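Local structure of tryptophane-5-halogenase (Microbispora sp. ATCC PTA-5024, 5UAO) at residues A[71-76]-A[173-178]; A[75-80]-A[358-363]; A[96-101]-A[289-294]; A[269-274]-A[284-289]. The protein is a flavin-dependent halogenase that generates 5-chlorotryptophan as a post-translational modification during biosynthesis of the lanthipeptide NAI-107. All blocks are in the same frame, centred on the assembly; numbering follows the deposited sequence.

The chain first leaves strand 56-61 for the flavin-binding loop 71-76, which contact 1 closes against strand 173-175. From the end of the same loop, contact 2 reaches much further, pairing the start of helix 76-85 with helix 358-372, and so closes a long loop that holds contacts 3 and 4. Contact 3 starts at the end of helix 90-97, within the loop of contact 1, but finishes on the turn before strand 293-299, so the two cross. Contact 4, in series with contact 1 and nested in contact 3, joins the approach to strand 274-279 with strand 282-288. Together they tie the flavin loop and its helices to the mixed sheet that contains strands 274-279, 282-288 and 293-299.

Contact 1: A[71-76]-A[173-178]; sequences GEATVS and AYHMDN. With FAD (flavin-adenine dinucleotide), chain E.
The FAD-binding loop pairs here with strand 173-175 through a single antiparallel beta bridge, A73 opposite H175. M176 N donates to E72 O (2.9 Å), in the carbonyl plane. On the other side of A73, Y174 O is gripped twice by T74: weakly by the backbone N, at 132°, and by OG1 on a lone pair at 3.1 Å. The hydroxyl can do this because chi1 of 65° sets it between the backbone N and the carbonyl carbon. The backbone of A73 pairs with the flavin's pyrimidine edge, its N giving a bond to FAD O4 (3.2 Å) and its O taking one from FAD N3 (2.7 Å). The extended E72 side chain runs alongside the M176 carbonyl to N178, whose N meets OE2 on the anti side at 2.9 Å, while OE1 pairs with H294 ND1. A water lies within hydrogen-bonding distance of G71 O and N178 OD1, though it has more acceptors nearby than protons to give. M176, bent at its last torsion, packs its CE tightly on T74 CG2 (3.3 Å). L359 of helix 358-372 touches both of these side chains, F93 and V97 of helix 90-97 pack on M176, and I287 of strand 282-288 covers E72, A73 and H175.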
# COMPACT_ATOMS: atom_id res chain seq x y z
N GLY A 71 22.67 -8.01 -17.89
CA GLY A 71 21.30 -8.19 -17.34
C GLY A 71 20.26 -8.67 -18.38
O GLY A 71 19.80 -7.85 -19.22
N GLU A 72 19.93 -9.98 -18.35
CA GLU A 72 19.20 -10.61 -19.46
C GLU A 72 17.78 -11.18 -19.16
O GLU A 72 17.03 -11.42 -20.10
CB GLU A 72 20.07 -11.69 -20.11
CG GLU A 72 21.28 -11.04 -20.81
CD GLU A 72 22.20 -11.99 -21.56
OE1 GLU A 72 22.28 -13.17 -21.22
OE2 GLU A 72 22.85 -11.51 -22.47
N ALA A 73 17.41 -11.38 -17.91
CA ALA A 73 16.10 -11.92 -17.61
C ALA A 73 15.21 -10.81 -17.04
O ALA A 73 15.71 -9.94 -16.35
CB ALA A 73 16.16 -13.09 -16.61
N THR A 74 13.91 -10.89 -17.26
CA THR A 74 13.02 -9.86 -16.75
C THR A 74 11.79 -10.47 -16.10
O THR A 74 11.68 -11.69 -15.88
CB THR A 74 12.60 -8.85 -17.88
OG1 THR A 74 11.82 -9.52 -18.89
CG2 THR A 74 13.79 -8.35 -18.59
N VAL A 75 10.85 -9.60 -15.76
CA VAL A 75 9.56 -10.02 -15.18
C VAL A 75 8.43 -9.60 -16.14
O VAL A 75 8.64 -8.77 -17.05
CB VAL A 75 9.33 -9.40 -13.77
CG1 VAL A 75 10.35 -9.84 -12.76
CG2 VAL A 75 9.21 -7.88 -13.83
N SER A 76 7.22 -10.08 -15.85
CA SER A 76 6.11 -9.94 -16.75
C SER A 76 5.78 -8.48 -17.06
O SER A 76 5.51 -8.11 -18.24
CB SER A 76 4.91 -10.76 -16.23
OG SER A 76 4.50 -10.12 -15.06
N ALA A 173 7.57 -13.41 -19.17
CA ALA A 173 8.58 -12.39 -19.38
C ALA A 173 9.55 -12.85 -20.45
O ALA A 173 9.36 -13.91 -21.08
CB ALA A 173 9.31 -12.11 -18.09
N TYR A 174 10.51 -11.98 -20.74
CA TYR A 174 11.48 -12.27 -21.74
C TYR A 174 12.83 -12.60 -21.13
O TYR A 174 13.26 -12.03 -20.09
CB TYR A 174 11.71 -11.07 -22.64
CG TYR A 174 10.52 -10.62 -23.50
CD1 TYR A 174 9.75 -11.53 -24.20
CD2 TYR A 174 10.26 -9.26 -23.69
CE1 TYR A 174 8.69 -11.10 -24.99
CE2 TYR A 174 9.22 -8.82 -24.53
CZ TYR A 174 8.43 -9.76 -25.17
OH TYR A 174 7.40 -9.34 -26.01
N HIS A 175 13.57 -13.40 -21.85
CA HIS A 175 15.05 -13.41 -21.76
C HIS A 175 15.59 -12.77 -23.04
O HIS A 175 15.12 -13.08 -24.18
CB HIS A 175 15.61 -14.83 -21.68
CG HIS A 175 15.10 -15.68 -20.57
ND1 HIS A 175 14.45 -16.87 -20.81
CD2 HIS A 175 15.25 -15.61 -19.23
CE1 HIS A 175 14.15 -17.45 -19.66
NE2 HIS A 175 14.65 -16.71 -18.69
N MET A 176 16.55 -11.86 -22.88
CA MET A 176 17.06 -11.00 -23.97
C MET A 176 18.59 -10.92 -23.94
O MET A 176 19.19 -10.48 -22.93
CB MET A 176 16.48 -9.59 -23.88
CG MET A 176 14.97 -9.54 -23.85
SD MET A 176 14.34 -7.93 -23.34
CE MET A 176 14.87 -7.90 -21.64
N ASP A 177 19.22 -11.36 -25.01
CA ASP A 177 20.63 -11.15 -25.22
C ASP A 177 20.97 -9.70 -25.10
O ASP A 177 20.41 -8.85 -25.79
CB ASP A 177 21.02 -11.64 -26.62
CG ASP A 177 22.48 -11.46 -26.89
OD1 ASP A 177 23.20 -12.37 -26.46
OD2 ASP A 177 22.89 -10.43 -27.51
N ASN A 178 21.87 -9.40 -24.17
CA ASN A 178 22.16 -8.04 -23.86
C ASN A 178 22.75 -7.22 -24.97
O ASN A 178 22.38 -6.06 -25.13
CB ASN A 178 23.08 -7.92 -22.66
CG ASN A 178 22.99 -6.55 -22.09
OD1 ASN A 178 21.91 -6.14 -21.61
ND2 ASN A 178 24.06 -5.78 -22.23
PA FAD E . 25.99 0.20 -17.09
O1A FAD E . 25.50 -0.91 -18.01
O2A FAD E . 27.16 0.01 -16.11
O5B FAD E . 26.21 1.55 -17.94
C5B FAD E . 26.92 2.69 -17.51
C4B FAD E . 27.05 3.62 -18.70
O4B FAD E . 27.56 4.80 -18.08
C3B FAD E . 28.05 3.23 -19.81
O3B FAD E . 27.53 3.54 -21.20
C2B FAD E . 29.28 4.09 -19.50
O2B FAD E . 30.14 4.41 -20.67
C1B FAD E . 28.61 5.32 -18.90
N9A FAD E . 29.57 6.13 -18.11
C8A FAD E . 30.12 5.80 -16.90
N7A FAD E . 30.94 6.81 -16.49
C5A FAD E . 30.92 7.76 -17.46
C6A FAD E . 31.61 9.02 -17.67
N6A FAD E . 32.47 9.48 -16.71
N1A FAD E . 31.32 9.71 -18.76
C2A FAD E . 30.45 9.28 -19.70
N3A FAD E . 29.81 8.11 -19.57
C4A FAD E . 30.01 7.34 -18.50
N1 FAD E . 18.92 -7.02 -14.38
C2 FAD E . 17.82 -7.71 -14.85
O2 FAD E . 16.73 -7.09 -15.09
N3 FAD E . 17.87 -9.04 -15.08
C4 FAD E . 18.98 -9.79 -14.88
O4 FAD E . 18.92 -11.04 -15.11
C4X FAD E . 20.21 -9.09 -14.37
N5 FAD E . 21.37 -9.73 -14.07
C5X FAD E . 22.46 -9.08 -13.61
C6 FAD E . 23.61 -9.80 -13.32
C7 FAD E . 24.74 -9.18 -12.82
C7M FAD E . 26.01 -9.93 -12.52
C8 FAD E . 24.75 -7.73 -12.64
C8M FAD E . 26.00 -7.07 -12.10
C9 FAD E . 23.60 -7.01 -12.91
C9A FAD E . 22.43 -7.61 -13.38
N10 FAD E . 21.22 -6.86 -13.65
C10 FAD E . 20.11 -7.61 -14.13
C1' FAD E . 21.06 -5.38 -13.57
C2' FAD E . 21.13 -4.93 -15.10
O2' FAD E . 22.35 -5.54 -15.53
C3' FAD E . 21.49 -3.57 -15.80
O3' FAD E . 21.89 -3.51 -17.22
C4' FAD E . 22.88 -3.18 -15.37
O4' FAD E . 23.38 -4.10 -14.35
C5' FAD E . 22.81 -1.68 -15.09
O5' FAD E . 22.68 -0.96 -16.28
P FAD E . 23.26 0.56 -16.18
O1P FAD E . 22.80 1.19 -14.93
O2P FAD E . 22.77 1.15 -17.50
O3P FAD E . 24.82 0.60 -16.01
O HOH W 1 19.55 -7.73 -21.96

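Contact 2: A[75-80]-A[358-363]; sequences VSYMVM and GLLMIA. With FAD (flavin-adenine dinucleotide), chain E.
M78 is the bump of helix 76-85 that fills a hollow on helix 358-372, between L359 and A363. The two form a helix-helix packing, the short segments crossing at 44° with their axes 9.5 Å apart. M78 leaves its helix with CG anti to the backbone N and then folds at chi2 (63°), which brings the thioether across L359 and down onto the neighbouring turn. Its SD rests 3.8 Å from A363 CB and near the L359 carbonyl oxygen, and its CE meets L359 CB at 4.0 Å. L43 of helix 39-51 also packs on M78.

The complementary bump comes from the other helix. L360 reaches back into a notch made by V75, just before the first turn of helix 76-85, and by Y77. Its CD1 approaches the tyrosine ring at CD2 (3.9 Å), the two side chains crossing nearly at a right angle. V75 lies across the same leucine: its CG2 is 4.1 Å from L360 CB, and both leucine methyls come equally near it. F459 and Y460 pack on V75, and R393 of helix 383-406 touches L360. The Y77 hydroxyl passes along helix 358-372 to a hydrogen bond with Q367 OE1, two turns beyond L360.

Helix 358-372 points its N terminus at the flavin, an orientation that would probably stabilise negative charge developing at the pyrimidine end. Between M78 and the cofactor, L359 brings its CB to 3.2 Å from FAD O2, and its backbone N donates to that same oxygen at 2.7 Å, 158° at the hydrogen.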
# COMPACT_ATOMS: atom_id res chain seq x y z
N VAL A 75 10.85 -9.60 -15.76
CA VAL A 75 9.56 -10.02 -15.18
C VAL A 75 8.43 -9.60 -16.14
O VAL A 75 8.64 -8.77 -17.05
CB VAL A 75 9.33 -9.40 -13.77
CG1 VAL A 75 10.35 -9.84 -12.76
CG2 VAL A 75 9.21 -7.88 -13.83
N SER A 76 7.22 -10.08 -15.85
CA SER A 76 6.11 -9.94 -16.75
C SER A 76 5.78 -8.48 -17.06
O SER A 76 5.51 -8.11 -18.24
CB SER A 76 4.91 -10.76 -16.23
OG SER A 76 4.50 -10.12 -15.06
N TYR A 77 5.92 -7.60 -16.09
CA TYR A 77 5.66 -6.16 -16.30
C TYR A 77 6.46 -5.53 -17.42
O TYR A 77 6.02 -4.59 -18.14
CB TYR A 77 5.96 -5.43 -15.00
CG TYR A 77 5.61 -3.99 -15.02
CD1 TYR A 77 4.27 -3.61 -14.90
CD2 TYR A 77 6.57 -2.99 -15.17
CE1 TYR A 77 3.88 -2.28 -14.90
CE2 TYR A 77 6.19 -1.64 -15.20
CZ TYR A 77 4.83 -1.30 -15.08
OH TYR A 77 4.34 -0.02 -15.08
N MET A 78 7.69 -6.02 -17.56
CA MET A 78 8.61 -5.45 -18.52
C MET A 78 8.08 -5.61 -19.93
O MET A 78 8.41 -4.79 -20.83
CB MET A 78 9.99 -6.09 -18.41
CG MET A 78 11.08 -5.21 -18.91
SD MET A 78 11.25 -3.67 -17.98
CE MET A 78 12.42 -2.78 -18.98
N VAL A 79 7.33 -6.67 -20.18
CA VAL A 79 6.70 -6.82 -21.50
C VAL A 79 5.76 -5.68 -21.89
O VAL A 79 5.84 -5.14 -23.03
CB VAL A 79 5.94 -8.16 -21.59
CG1 VAL A 79 5.26 -8.31 -22.94
CG2 VAL A 79 6.93 -9.32 -21.35
N MET A 80 4.90 -5.27 -20.95
CA MET A 80 4.09 -4.08 -21.12
C MET A 80 4.83 -2.79 -21.21
O MET A 80 4.49 -1.90 -22.04
CB MET A 80 3.03 -4.01 -20.04
CG MET A 80 1.99 -5.10 -20.17
SD MET A 80 0.62 -4.86 -19.02
CE MET A 80 1.44 -5.37 -17.53
N GLY A 358 16.29 -6.03 -11.72
CA GLY A 358 17.06 -4.87 -12.22
C GLY A 358 16.30 -4.00 -13.21
O GLY A 358 16.13 -2.79 -12.98
N LEU A 359 15.86 -4.61 -14.30
CA LEU A 359 15.11 -3.95 -15.37
C LEU A 359 13.74 -3.43 -14.88
O LEU A 359 13.28 -2.34 -15.27
CB LEU A 359 14.93 -4.85 -16.58
CG LEU A 359 15.96 -4.63 -17.73
CD1 LEU A 359 17.31 -4.36 -17.23
CD2 LEU A 359 16.08 -5.77 -18.72
N LEU A 360 13.11 -4.19 -14.02
CA LEU A 360 11.88 -3.74 -13.40
C LEU A 360 12.08 -2.45 -12.69
O LEU A 360 11.26 -1.55 -12.77
CB LEU A 360 11.41 -4.80 -12.38
CG LEU A 360 10.22 -4.43 -11.47
CD1 LEU A 360 8.95 -4.11 -12.25
CD2 LEU A 360 9.90 -5.54 -10.51
N MET A 361 13.13 -2.36 -11.87
CA MET A 361 13.38 -1.15 -11.12
C MET A 361 13.85 0.04 -11.94
O MET A 361 13.66 1.22 -11.53
CB MET A 361 14.33 -1.46 -9.97
CG MET A 361 13.65 -2.27 -8.88
SD MET A 361 11.94 -1.81 -8.38
CE MET A 361 12.18 -0.13 -7.74
N ILE A 362 14.53 -0.25 -13.05
CA ILE A 362 14.87 0.76 -14.01
C ILE A 362 13.54 1.29 -14.54
O ILE A 362 13.31 2.50 -14.55
CB ILE A 362 15.76 0.25 -15.15
CG1 ILE A 362 17.21 0.20 -14.66
CG2 ILE A 362 15.65 1.16 -16.38
CD1 ILE A 362 18.15 -0.66 -15.45
N ALA A 363 12.67 0.37 -14.99
CA ALA A 363 11.41 0.80 -15.60
C ALA A 363 10.57 1.66 -14.60
O ALA A 363 9.89 2.69 -14.94
CB ALA A 363 10.63 -0.39 -16.07
PA FAD E . 25.99 0.20 -17.09
O1A FAD E . 25.50 -0.91 -18.01
O2A FAD E . 27.16 0.01 -16.11
O5B FAD E . 26.21 1.55 -17.94
C5B FAD E . 26.92 2.69 -17.51
C4B FAD E . 27.05 3.62 -18.70
O4B FAD E . 27.56 4.80 -18.08
C3B FAD E . 28.05 3.23 -19.81
O3B FAD E . 27.53 3.54 -21.20
C2B FAD E . 29.28 4.09 -19.50
O2B FAD E . 30.14 4.41 -20.67
C1B FAD E . 28.61 5.32 -18.90
N9A FAD E . 29.57 6.13 -18.11
C8A FAD E . 30.12 5.80 -16.90
N7A FAD E . 30.94 6.81 -16.49
C5A FAD E . 30.92 7.76 -17.46
C6A FAD E . 31.61 9.02 -17.67
N6A FAD E . 32.47 9.48 -16.71
N1A FAD E . 31.32 9.71 -18.76
C2A FAD E . 30.45 9.28 -19.70
N3A FAD E . 29.81 8.11 -19.57
C4A FAD E . 30.01 7.34 -18.50
N1 FAD E . 18.92 -7.02 -14.38
C2 FAD E . 17.82 -7.71 -14.85
O2 FAD E . 16.73 -7.09 -15.09
N3 FAD E . 17.87 -9.04 -15.08
C4 FAD E . 18.98 -9.79 -14.88
O4 FAD E . 18.92 -11.04 -15.11
C4X FAD E . 20.21 -9.09 -14.37
N5 FAD E . 21.37 -9.73 -14.07
C5X FAD E . 22.46 -9.08 -13.61
C6 FAD E . 23.61 -9.80 -13.32
C7 FAD E . 24.74 -9.18 -12.82
C7M FAD E . 26.01 -9.93 -12.52
C8 FAD E . 24.75 -7.73 -12.64
C8M FAD E . 26.00 -7.07 -12.10
C9 FAD E . 23.60 -7.01 -12.91
C9A FAD E . 22.43 -7.61 -13.38
N10 FAD E . 21.22 -6.86 -13.65
C10 FAD E . 20.11 -7.61 -14.13
C1' FAD E . 21.06 -5.38 -13.57
C2' FAD E . 21.13 -4.93 -15.10
O2' FAD E . 22.35 -5.54 -15.53
C3' FAD E . 21.49 -3.57 -15.80
O3' FAD E . 21.89 -3.51 -17.22
C4' FAD E . 22.88 -3.18 -15.37
O4' FAD E . 23.38 -4.10 -14.35
C5' FAD E . 22.81 -1.68 -15.09
O5' FAD E . 22.68 -0.96 -16.28
P FAD E . 23.26 0.56 -16.18
O1P FAD E . 22.80 1.19 -14.93
O2P FAD E . 22.77 1.15 -17.50
O3P FAD E . 24.82 0.60 -16.01

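Contact 3: A[96-101]-A[289-294]; sequences HVRPTW and TPESDH
Charge pairing links R98 to E291 through a salt bridge from NH2 to OE1 (3.0 Å). The guanidinium and carboxylate planes stand 81° apart, so a single nitrogen meets a single oxygen. E291 gets there by setting CG between its backbone N and carbonyl carbon (chi1 66°) and bending again at chi2. R180 of helix 178-191 shares the same OE1.

Van der Waals packing centres on the ring of P290. Its CD and CG lie against the R98 carbonyl, CD at 3.3 Å from R98 O, and its CB meets the guanidinium at the edge, in plane, 4.0 Å from R98 NH2. On the other flank, T100 CG2 touches P290 CD at 4.0 Å. R98 takes positive phi as the chain leaves helix 90-97, and the turn directs it into strand 100-102.

P290 and E291 have the backbone angles of a type I turn at the tip of the beta hairpin joining strands 282-288 and 293-299. At the base of the loop S292 O takes two hydrogen bonds, from T289 N at 2.9 Å and from T289 OG1 at 2.9 Å, the hydroxyl tilted 17° from the carbonyl plane. T289 CG2 sits over the centre of the H294 ring, 3.6 Å above it. T100 OG1 has polar partners in P288 O and H175 ND1, which join strand 100-102 both to the hairpin and to strand 173-175.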
# COMPACT_ATOMS: atom_id res chain seq x y z
N HIS A 96 14.79 -8.28 -34.15
CA HIS A 96 16.08 -7.73 -33.82
C HIS A 96 16.62 -8.29 -32.53
O HIS A 96 17.83 -8.43 -32.38
CB HIS A 96 15.99 -6.23 -33.67
CG HIS A 96 16.02 -5.50 -34.96
ND1 HIS A 96 15.00 -5.57 -35.89
CD2 HIS A 96 16.94 -4.66 -35.48
CE1 HIS A 96 15.30 -4.81 -36.93
NE2 HIS A 96 16.48 -4.26 -36.71
N VAL A 97 15.78 -8.56 -31.56
CA VAL A 97 16.36 -8.97 -30.24
C VAL A 97 16.39 -10.50 -30.07
O VAL A 97 17.23 -11.04 -29.34
CB VAL A 97 15.62 -8.31 -29.08
CG1 VAL A 97 16.15 -8.79 -27.69
CG2 VAL A 97 15.74 -6.81 -29.23
N ARG A 98 15.48 -11.18 -30.75
CA ARG A 98 15.34 -12.60 -30.67
C ARG A 98 15.15 -13.14 -29.23
O ARG A 98 15.87 -14.00 -28.80
CB ARG A 98 16.50 -13.30 -31.42
CG ARG A 98 16.41 -13.13 -32.96
CD ARG A 98 17.65 -13.59 -33.75
NE ARG A 98 18.35 -14.67 -33.05
CZ ARG A 98 19.65 -14.94 -33.14
NH1 ARG A 98 20.44 -14.23 -33.96
NH2 ARG A 98 20.16 -15.93 -32.39
N PRO A 99 14.06 -12.72 -28.57
CA PRO A 99 13.87 -13.09 -27.18
C PRO A 99 13.44 -14.53 -27.06
O PRO A 99 12.91 -15.11 -28.03
CB PRO A 99 12.70 -12.22 -26.75
CG PRO A 99 11.88 -12.11 -28.06
CD PRO A 99 12.96 -11.89 -29.06
N THR A 100 13.70 -15.10 -25.88
CA THR A 100 13.02 -16.28 -25.40
C THR A 100 12.09 -15.97 -24.23
O THR A 100 12.00 -14.81 -23.75
CB THR A 100 14.00 -17.36 -24.95
OG1 THR A 100 14.82 -16.79 -23.97
CG2 THR A 100 14.86 -17.78 -26.10
N TRP A 101 11.38 -16.99 -23.79
CA TRP A 101 10.30 -16.81 -22.90
C TRP A 101 10.64 -17.36 -21.54
O TRP A 101 11.24 -18.44 -21.41
CB TRP A 101 8.99 -17.46 -23.38
CG TRP A 101 8.40 -16.84 -24.60
CD1 TRP A 101 8.62 -15.59 -25.11
CD2 TRP A 101 7.52 -17.50 -25.50
NE1 TRP A 101 7.88 -15.43 -26.32
CE2 TRP A 101 7.22 -16.60 -26.56
CE3 TRP A 101 6.97 -18.78 -25.52
CZ2 TRP A 101 6.33 -16.94 -27.61
CZ3 TRP A 101 6.09 -19.10 -26.54
CH2 TRP A 101 5.79 -18.18 -27.57
N THR A 289 19.14 -18.29 -24.46
CA THR A 289 18.94 -17.48 -25.69
C THR A 289 18.80 -18.46 -26.86
O THR A 289 19.01 -19.67 -26.67
CB THR A 289 20.08 -16.48 -25.96
OG1 THR A 289 21.25 -17.21 -26.36
CG2 THR A 289 20.39 -15.63 -24.75
N PRO A 290 18.40 -17.98 -28.06
CA PRO A 290 18.24 -19.01 -29.13
C PRO A 290 19.56 -19.71 -29.48
O PRO A 290 19.55 -20.89 -29.76
CB PRO A 290 17.63 -18.22 -30.32
CG PRO A 290 16.92 -17.05 -29.66
CD PRO A 290 17.83 -16.68 -28.48
N GLU A 291 20.68 -19.05 -29.30
CA GLU A 291 21.97 -19.60 -29.76
C GLU A 291 22.65 -20.49 -28.68
O GLU A 291 23.31 -21.43 -29.04
CB GLU A 291 22.91 -18.50 -30.34
CG GLU A 291 23.43 -17.44 -29.38
CD GLU A 291 22.44 -16.26 -29.09
OE1 GLU A 291 21.27 -16.27 -29.65
OE2 GLU A 291 22.84 -15.35 -28.25
N SER A 292 22.44 -20.23 -27.40
CA SER A 292 23.03 -20.96 -26.28
C SER A 292 22.43 -20.57 -24.90
O SER A 292 21.68 -19.61 -24.81
CB SER A 292 24.52 -20.69 -26.23
OG SER A 292 24.73 -19.32 -25.89
N ASP A 293 22.76 -21.33 -23.87
CA ASP A 293 22.47 -20.97 -22.49
C ASP A 293 23.54 -19.98 -22.00
O ASP A 293 24.74 -20.21 -22.19
CB ASP A 293 22.40 -22.17 -21.61
CG ASP A 293 21.09 -22.95 -21.73
OD1 ASP A 293 20.06 -22.39 -22.14
OD2 ASP A 293 21.04 -24.10 -21.27
N HIS A 294 23.08 -18.86 -21.42
CA HIS A 294 23.95 -17.88 -20.77
C HIS A 294 23.94 -18.15 -19.25
O HIS A 294 22.90 -18.21 -18.59
CB HIS A 294 23.51 -16.50 -21.06
CG HIS A 294 23.71 -16.08 -22.47
ND1 HIS A 294 23.57 -14.78 -22.87
CD2 HIS A 294 24.07 -16.78 -23.58
CE1 HIS A 294 23.90 -14.67 -24.16
NE2 HIS A 294 24.10 -15.88 -24.62

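Contact 4: A[269-274]-A[284-289]; sequences HLKPYT and CWTIPT
An inverse gamma turn centred on P272 carries the chain round P288, at the end of strand 282-288, in the sheet that lines the flavin pocket through W285. Two carbonyls of the turn region press on the proline ring: K271 O lies 3.4 Å from P288 CG, and Y273 O lies 3.5 Å from P288 CD. The turn itself is closed by a weak bond from Y273 N to K271 O. Having no N-H, P288 cannot donate to either oxygen. A water joins the backbones instead, donating to Y273 O (2.8 Å) and to T286 O (2.9 Å). T286 O also receives a CA-H contact from T274, with T274 CA at 3.4 Å.

Side chains pack along both flanks. T274 and I287 lie side by side and point the same way, T274 CG2 meeting I287 CG1 at 4.1 Å, while T274 OG1 is bonded to H175 NE2. K271 bends at chi3 (-71°) and chi4 (-79°), which draws its CE across T286 CG2 and delivers NZ to a salt bridge with D293 OD2. K271 CB meanwhile covers one face of the Y273 ring, 3.7 Å above the plane and offset toward the rim; the hydroxyl of that tyrosine is bonded to D152. At the far end L270 CD2 touches T289 O, with Q505 and L509 of helix 505-514 behind the leucine. Strands 274-279 and 282-288 are the two arms of an antiparallel beta hairpin, and the contact lies at its open end, where a water spans the diverging backbones.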
# COMPACT_ATOMS: atom_id res chain seq x y z
N HIS A 269 17.38 -26.83 -27.62
CA HIS A 269 16.34 -27.04 -26.64
C HIS A 269 16.26 -25.87 -25.65
O HIS A 269 17.21 -25.62 -24.87
CB HIS A 269 16.56 -28.41 -25.94
CG HIS A 269 16.71 -29.53 -26.94
ND1 HIS A 269 15.63 -30.17 -27.52
CD2 HIS A 269 17.82 -30.02 -27.56
CE1 HIS A 269 16.07 -31.05 -28.41
NE2 HIS A 269 17.39 -30.98 -28.45
N LEU A 270 15.15 -25.11 -25.68
CA LEU A 270 15.08 -23.80 -25.00
C LEU A 270 14.18 -23.98 -23.78
O LEU A 270 12.98 -24.17 -23.89
CB LEU A 270 14.63 -22.65 -25.92
CG LEU A 270 15.24 -22.58 -27.31
CD1 LEU A 270 14.67 -21.43 -28.11
CD2 LEU A 270 16.75 -22.43 -27.23
N LYS A 271 14.79 -24.03 -22.58
CA LYS A 271 14.03 -24.09 -21.34
C LYS A 271 13.18 -22.81 -21.14
O LYS A 271 13.69 -21.70 -21.31
CB LYS A 271 14.97 -24.31 -20.14
CG LYS A 271 15.64 -25.67 -20.15
CD LYS A 271 16.76 -25.76 -19.10
CE LYS A 271 17.98 -24.92 -19.47
NZ LYS A 271 18.89 -25.48 -20.47
N PRO A 272 11.89 -22.96 -20.84
CA PRO A 272 10.99 -21.79 -20.71
C PRO A 272 10.99 -21.15 -19.33
O PRO A 272 9.93 -20.85 -18.76
CB PRO A 272 9.61 -22.38 -21.06
CG PRO A 272 9.68 -23.79 -20.58
CD PRO A 272 11.09 -24.22 -20.93
N TYR A 273 12.19 -20.88 -18.84
CA TYR A 273 12.39 -20.36 -17.55
C TYR A 273 13.89 -20.03 -17.32
O TYR A 273 14.78 -20.52 -18.02
CB TYR A 273 11.84 -21.35 -16.48
CG TYR A 273 12.35 -22.76 -16.65
CD1 TYR A 273 13.67 -23.11 -16.25
CD2 TYR A 273 11.52 -23.74 -17.16
CE1 TYR A 273 14.14 -24.41 -16.45
CE2 TYR A 273 11.95 -25.03 -17.35
CZ TYR A 273 13.23 -25.36 -17.01
OH TYR A 273 13.64 -26.63 -17.19
N THR A 274 14.14 -19.24 -16.30
CA THR A 274 15.48 -19.02 -15.80
C THR A 274 15.72 -20.11 -14.74
O THR A 274 14.79 -20.48 -13.99
CB THR A 274 15.54 -17.62 -15.16
OG1 THR A 274 15.36 -16.61 -16.16
CG2 THR A 274 16.80 -17.40 -14.47
N CYS A 284 24.13 -20.09 -9.38
CA CYS A 284 24.41 -19.89 -10.77
C CYS A 284 23.11 -19.78 -11.57
O CYS A 284 22.22 -20.57 -11.38
CB CYS A 284 25.31 -21.04 -11.32
SG CYS A 284 25.91 -20.78 -13.00
N TRP A 285 23.01 -18.77 -12.40
CA TRP A 285 21.83 -18.62 -13.30
C TRP A 285 22.08 -19.33 -14.58
O TRP A 285 23.24 -19.43 -15.02
CB TRP A 285 21.50 -17.15 -13.58
CG TRP A 285 22.37 -16.38 -14.56
CD1 TRP A 285 22.38 -16.49 -15.93
CD2 TRP A 285 23.27 -15.33 -14.25
NE1 TRP A 285 23.27 -15.58 -16.47
CE2 TRP A 285 23.78 -14.82 -15.45
CE3 TRP A 285 23.68 -14.76 -13.07
CZ2 TRP A 285 24.70 -13.77 -15.49
CZ3 TRP A 285 24.59 -13.69 -13.12
CH2 TRP A 285 25.11 -13.25 -14.28
N THR A 286 20.97 -19.74 -15.21
CA THR A 286 20.95 -20.25 -16.57
C THR A 286 19.80 -19.56 -17.29
O THR A 286 18.62 -19.77 -16.94
CB THR A 286 20.72 -21.77 -16.63
OG1 THR A 286 21.75 -22.49 -15.94
CG2 THR A 286 20.77 -22.25 -18.10
N ILE A 287 20.16 -18.72 -18.27
CA ILE A 287 19.22 -17.89 -19.02
C ILE A 287 19.34 -18.32 -20.51
O ILE A 287 20.35 -17.99 -21.16
CB ILE A 287 19.54 -16.37 -18.82
CG1 ILE A 287 19.21 -15.96 -17.39
CG2 ILE A 287 18.80 -15.53 -19.84
CD1 ILE A 287 19.72 -14.59 -17.00
N PRO A 288 18.33 -19.02 -21.04
CA PRO A 288 18.36 -19.44 -22.46
C PRO A 288 18.27 -18.28 -23.44
O PRO A 288 17.44 -17.38 -23.25
CB PRO A 288 17.10 -20.29 -22.57
CG PRO A 288 17.01 -20.92 -21.23
CD PRO A 288 17.31 -19.78 -20.30
N THR A 289 19.14 -18.29 -24.46
CA THR A 289 18.94 -17.48 -25.69
C THR A 289 18.80 -18.46 -26.86
O THR A 289 19.01 -19.67 -26.67
CB THR A 289 20.08 -16.48 -25.96
OG1 THR A 289 21.25 -17.21 -26.36
CG2 THR A 289 20.39 -15.63 -24.75
O HOH W 2 17.04 -22.16 -17.59